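Local coordinates for transcriptional regulator, LYSR family (PDB 4AB5), which probably senses a small effector through this regulatory domain and, as a MetR-like DNA-binding transcription factor, controls genes of methionine biosynthesis, at residues K95-F103 against V171-G179. Residues are numbered along the deposited sequence; the frame is centred on the assembly and turned at random.
Sequences KNVWTAEDF and VHRQITADG
Parallel strand pairing joins Val-97 and Trp-98, a two-residue edge strand, to Gln-174 and Ile-175 near the start of the long strand 171-189. Trp-98 is held through both backbone polar atoms: its N reaches Gln-174 O (2.8 Å) in a nearly straight bond, and its O accepts from Thr-176 N at 2.7 Å. A weak bond from Gln-174 N to Asn-96 O (3.3 Å) completes the ladder. On one face of the sheet Val-97 and Gln-174 lie side by side, Val-97 CG2 against the amide end of Gln-174, while Val-97 CG1 packs on the backbone of Thr-176. The other face carries the buried Trp-98 and Ile-175. In this LysR substrate-binding domain, of the periplasmic-binding-protein type, the short strand adds to one edge of strand 171-189, whose other edge pairs antiparallel with strand 72-86 through Val-171 and Arg-173. Arg-173 lays CB over the five-membered ring of Trp-98, a CH-pi contact of 3.7 Å to the centroid. Its chain then bends at chi2 (-67°) toward Lys-95 O, which lies at the edge of the guanidinium, near its plane; NH1 turns back to bond His-172 O. Leu-92 O and Ala-93 O, just before segment 95-103, accept from Trp-98 NE1 and Arg-173 NH2. Further along, the Phe-103 ring meets Ile-175 CG1 with its edge, CZ 4.1 Å away, and both side chains touch Leu-120 of helix 119-125. The turn after Trp-98 is tied by Asp-102, whose OD2 takes Thr-99 N from above the carboxylate plane and, on its syn lone pair, Lys-95 NZ in a salt bridge.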
loop_
_atom_site.group_PDB
_atom_site.type_symbol
_atom_site.label_atom_id
_atom_site.label_comp_id
_atom_site.label_asym_id
_atom_site.label_seq_id
_atom_site.Cartn_x
_atom_site.Cartn_y
_atom_site.Cartn_z
ATOM N N LYS B 95 5.370 -13.186 26.596
ATOM C CA LYS B 95 5.045 -12.019 27.415
ATOM C C LYS B 95 3.696 -11.449 26.987
ATOM O O LYS B 95 3.488 -11.202 25.799
ATOM C CB LYS B 95 6.124 -10.930 27.280
ATOM C CG LYS B 95 7.474 -11.286 27.885
ATOM C CD LYS B 95 8.373 -10.058 28.076
ATOM C CE LYS B 95 8.179 -9.397 29.423
ATOM N NZ LYS B 95 9.176 -8.325 29.675
ATOM N N ASN B 96 2.786 -11.228 27.951
ATOM C CA ASN B 96 1.469 -10.632 27.681
ATOM C C ASN B 96 1.612 -9.142 27.385
ATOM O O ASN B 96 0.907 -8.613 26.529
ATOM C CB ASN B 96 0.512 -10.837 28.862
ATOM C CG ASN B 96 -0.258 -12.147 28.872
ATOM O OD1 ASN B 96 -0.863 -12.516 29.883
ATOM N ND2 ASN B 96 -0.297 -12.867 27.756
ATOM N N VAL B 97 2.532 -8.474 28.093
ATOM C CA VAL B 97 2.811 -7.046 27.954
ATOM C C VAL B 97 4.293 -6.851 27.574
ATOM O O VAL B 97 5.168 -7.432 28.218
ATOM C CB VAL B 97 2.434 -6.274 29.254
ATOM C CG1 VAL B 97 2.777 -4.794 29.144
ATOM C CG2 VAL B 97 0.960 -6.453 29.603
ATOM N N TRP B 98 4.569 -6.025 26.548
ATOM C CA TRP B 98 5.934 -5.714 26.128
ATOM C C TRP B 98 6.366 -4.372 26.706
ATOM O O TRP B 98 5.724 -3.350 26.443
ATOM C CB TRP B 98 6.064 -5.686 24.596
ATOM C CG TRP B 98 5.758 -6.979 23.896
ATOM C CD1 TRP B 98 5.528 -8.197 24.468
ATOM C CD2 TRP B 98 5.687 -7.185 22.477
ATOM N NE1 TRP B 98 5.306 -9.144 23.498
ATOM C CE2 TRP B 98 5.412 -8.554 22.265
ATOM C CE3 TRP B 98 5.844 -6.345 21.361
ATOM C CZ2 TRP B 98 5.247 -9.095 20.983
ATOM C CZ3 TRP B 98 5.717 -6.891 20.090
ATOM C CH2 TRP B 98 5.417 -8.247 19.911
ATOM N N THR B 99 7.443 -4.373 27.510
ATOM C CA THR B 99 8.006 -3.144 28.086
ATOM C C THR B 99 8.892 -2.520 26.999
ATOM O O THR B 99 9.262 -3.220 26.053
ATOM C CB THR B 99 8.836 -3.459 29.363
ATOM O OG1 THR B 99 9.969 -4.259 29.022
ATOM C CG2 THR B 99 8.024 -4.148 30.454
ATOM N N ALA B 100 9.262 -1.239 27.136
ATOM C CA ALA B 100 10.150 -0.546 26.193
ATOM C C ALA B 100 11.468 -1.330 25.985
ATOM O O ALA B 100 11.933 -1.467 24.849
ATOM C CB ALA B 100 10.446 0.858 26.699
ATOM N N GLU B 101 12.010 -1.905 27.081
ATOM C CA GLU B 101 13.234 -2.717 27.126
ATOM C C GLU B 101 13.154 -4.024 26.310
ATOM O O GLU B 101 14.196 -4.543 25.908
ATOM C CB GLU B 101 13.619 -3.026 28.585
ATOM C CG GLU B 101 14.173 -1.836 29.367
ATOM C CD GLU B 101 13.204 -0.773 29.860
ATOM O OE1 GLU B 101 11.972 -0.996 29.801
ATOM O OE2 GLU B 101 13.687 0.294 30.308
ATOM N N ASP B 102 11.931 -4.552 26.059
ATOM C CA ASP B 102 11.718 -5.781 25.274
ATOM C C ASP B 102 12.003 -5.592 23.775
ATOM O O ASP B 102 12.186 -6.576 23.056
ATOM C CB ASP B 102 10.311 -6.366 25.506
ATOM C CG ASP B 102 10.056 -6.892 26.907
ATOM O OD1 ASP B 102 10.978 -7.500 27.495
ATOM O OD2 ASP B 102 8.922 -6.739 27.399
ATOM N N PHE B 103 12.065 -4.326 23.326
ATOM C CA PHE B 103 12.349 -3.913 21.956
ATOM C C PHE B 103 13.861 -3.805 21.676
ATOM O O PHE B 103 14.244 -3.820 20.510
ATOM C CB PHE B 103 11.666 -2.563 21.664
ATOM C CG PHE B 103 10.154 -2.583 21.693
ATOM C CD1 PHE B 103 9.462 -2.390 22.885
ATOM C CD2 PHE B 103 9.419 -2.787 20.526
ATOM C CE1 PHE B 103 8.066 -2.418 22.912
ATOM C CE2 PHE B 103 8.023 -2.817 20.555
ATOM C CZ PHE B 103 7.357 -2.630 21.745
ATOM N N VAL B 171 0.585 -12.872 16.260
ATOM C CA VAL B 171 -0.104 -12.800 17.547
ATOM C C VAL B 171 0.045 -11.351 17.977
ATOM O O VAL B 171 0.990 -10.685 17.537
ATOM C CB VAL B 171 0.386 -13.815 18.621
ATOM C CG1 VAL B 171 0.107 -15.255 18.198
ATOM C CG2 VAL B 171 1.857 -13.630 18.969
ATOM N N HIS B 172 -0.897 -10.835 18.764
ATOM C CA HIS B 172 -0.801 -9.447 19.201
ATOM C C HIS B 172 -0.602 -9.352 20.690
ATOM O O HIS B 172 -1.113 -10.197 21.439
ATOM C CB HIS B 172 -1.963 -8.576 18.683
ATOM C CG HIS B 172 -3.252 -8.756 19.415
ATOM N ND1 HIS B 172 -3.727 -7.784 20.286
ATOM C CD2 HIS B 172 -4.141 -9.777 19.370
ATOM C CE1 HIS B 172 -4.876 -8.252 20.747
ATOM N NE2 HIS B 172 -5.172 -9.443 20.213
ATOM N N ARG B 173 0.196 -8.357 21.115
ATOM C CA ARG B 173 0.520 -8.130 22.523
ATOM C C ARG B 173 0.438 -6.659 22.880
ATOM O O ARG B 173 0.670 -5.792 22.033
ATOM C CB ARG B 173 1.916 -8.687 22.886
ATOM C CG ARG B 173 2.108 -10.190 22.663
ATOM C CD ARG B 173 1.261 -11.011 23.606
ATOM N NE ARG B 173 1.511 -12.443 23.491
ATOM C CZ ARG B 173 0.755 -13.283 22.792
ATOM N NH1 ARG B 173 -0.284 -12.832 22.100
ATOM N NH2 ARG B 173 1.035 -14.578 22.775
ATOM N N GLN B 174 0.136 -6.387 24.158
ATOM C CA GLN B 174 0.030 -5.040 24.693
ATOM C C GLN B 174 1.409 -4.385 24.784
ATOM O O GLN B 174 2.344 -4.991 25.305
ATOM C CB GLN B 174 -0.659 -5.080 26.058
ATOM C CG GLN B 174 -0.878 -3.712 26.665
ATOM C CD GLN B 174 -1.804 -3.773 27.835
ATOM O OE1 GLN B 174 -1.488 -4.302 28.899
ATOM N NE2 GLN B 174 -2.966 -3.199 27.658
ATOM N N ILE B 175 1.531 -3.156 24.265
ATOM C CA ILE B 175 2.773 -2.387 24.324
ATOM C C ILE B 175 2.675 -1.521 25.575
ATOM O O ILE B 175 1.889 -0.570 25.582
ATOM C CB ILE B 175 3.006 -1.522 23.049
ATOM C CG1 ILE B 175 3.250 -2.397 21.814
ATOM C CG2 ILE B 175 4.162 -0.514 23.263
ATOM C CD1 ILE B 175 3.116 -1.655 20.492
ATOM N N THR B 176 3.461 -1.853 26.633
ATOM C CA THR B 176 3.505 -1.092 27.894
ATOM C C THR B 176 2.328 -1.424 28.839
ATOM O O THR B 176 1.252 -1.815 28.373
ATOM C CB THR B 176 3.812 0.409 27.587
ATOM O OG1 THR B 176 5.214 0.638 27.688
ATOM C CG2 THR B 176 2.994 1.408 28.398
ATOM N N ALA B 177 2.556 -1.320 30.162
ATOM C CA ALA B 177 1.543 -1.581 31.192
ATOM C C ALA B 177 0.301 -0.674 31.024
ATOM O O ALA B 177 -0.830 -1.126 31.237
ATOM C CB ALA B 177 2.148 -1.401 32.574
ATOM N N ASP B 178 0.526 0.591 30.602
ATOM C CA ASP B 178 -0.502 1.597 30.331
ATOM C C ASP B 178 -1.110 1.441 28.926
ATOM O O ASP B 178 -2.163 2.014 28.646
ATOM C CB ASP B 178 0.101 3.007 30.475
ATOM C CG ASP B 178 0.615 3.368 31.863
ATOM O OD1 ASP B 178 0.341 2.606 32.822
ATOM O OD2 ASP B 178 1.272 4.427 31.995
ATOM N N GLY B 179 -0.437 0.682 28.062
ATOM C CA GLY B 179 -0.837 0.481 26.676
ATOM C C GLY B 179 -0.366 1.624 25.792
ATOM O O GLY B 179 0.206 2.603 26.289
#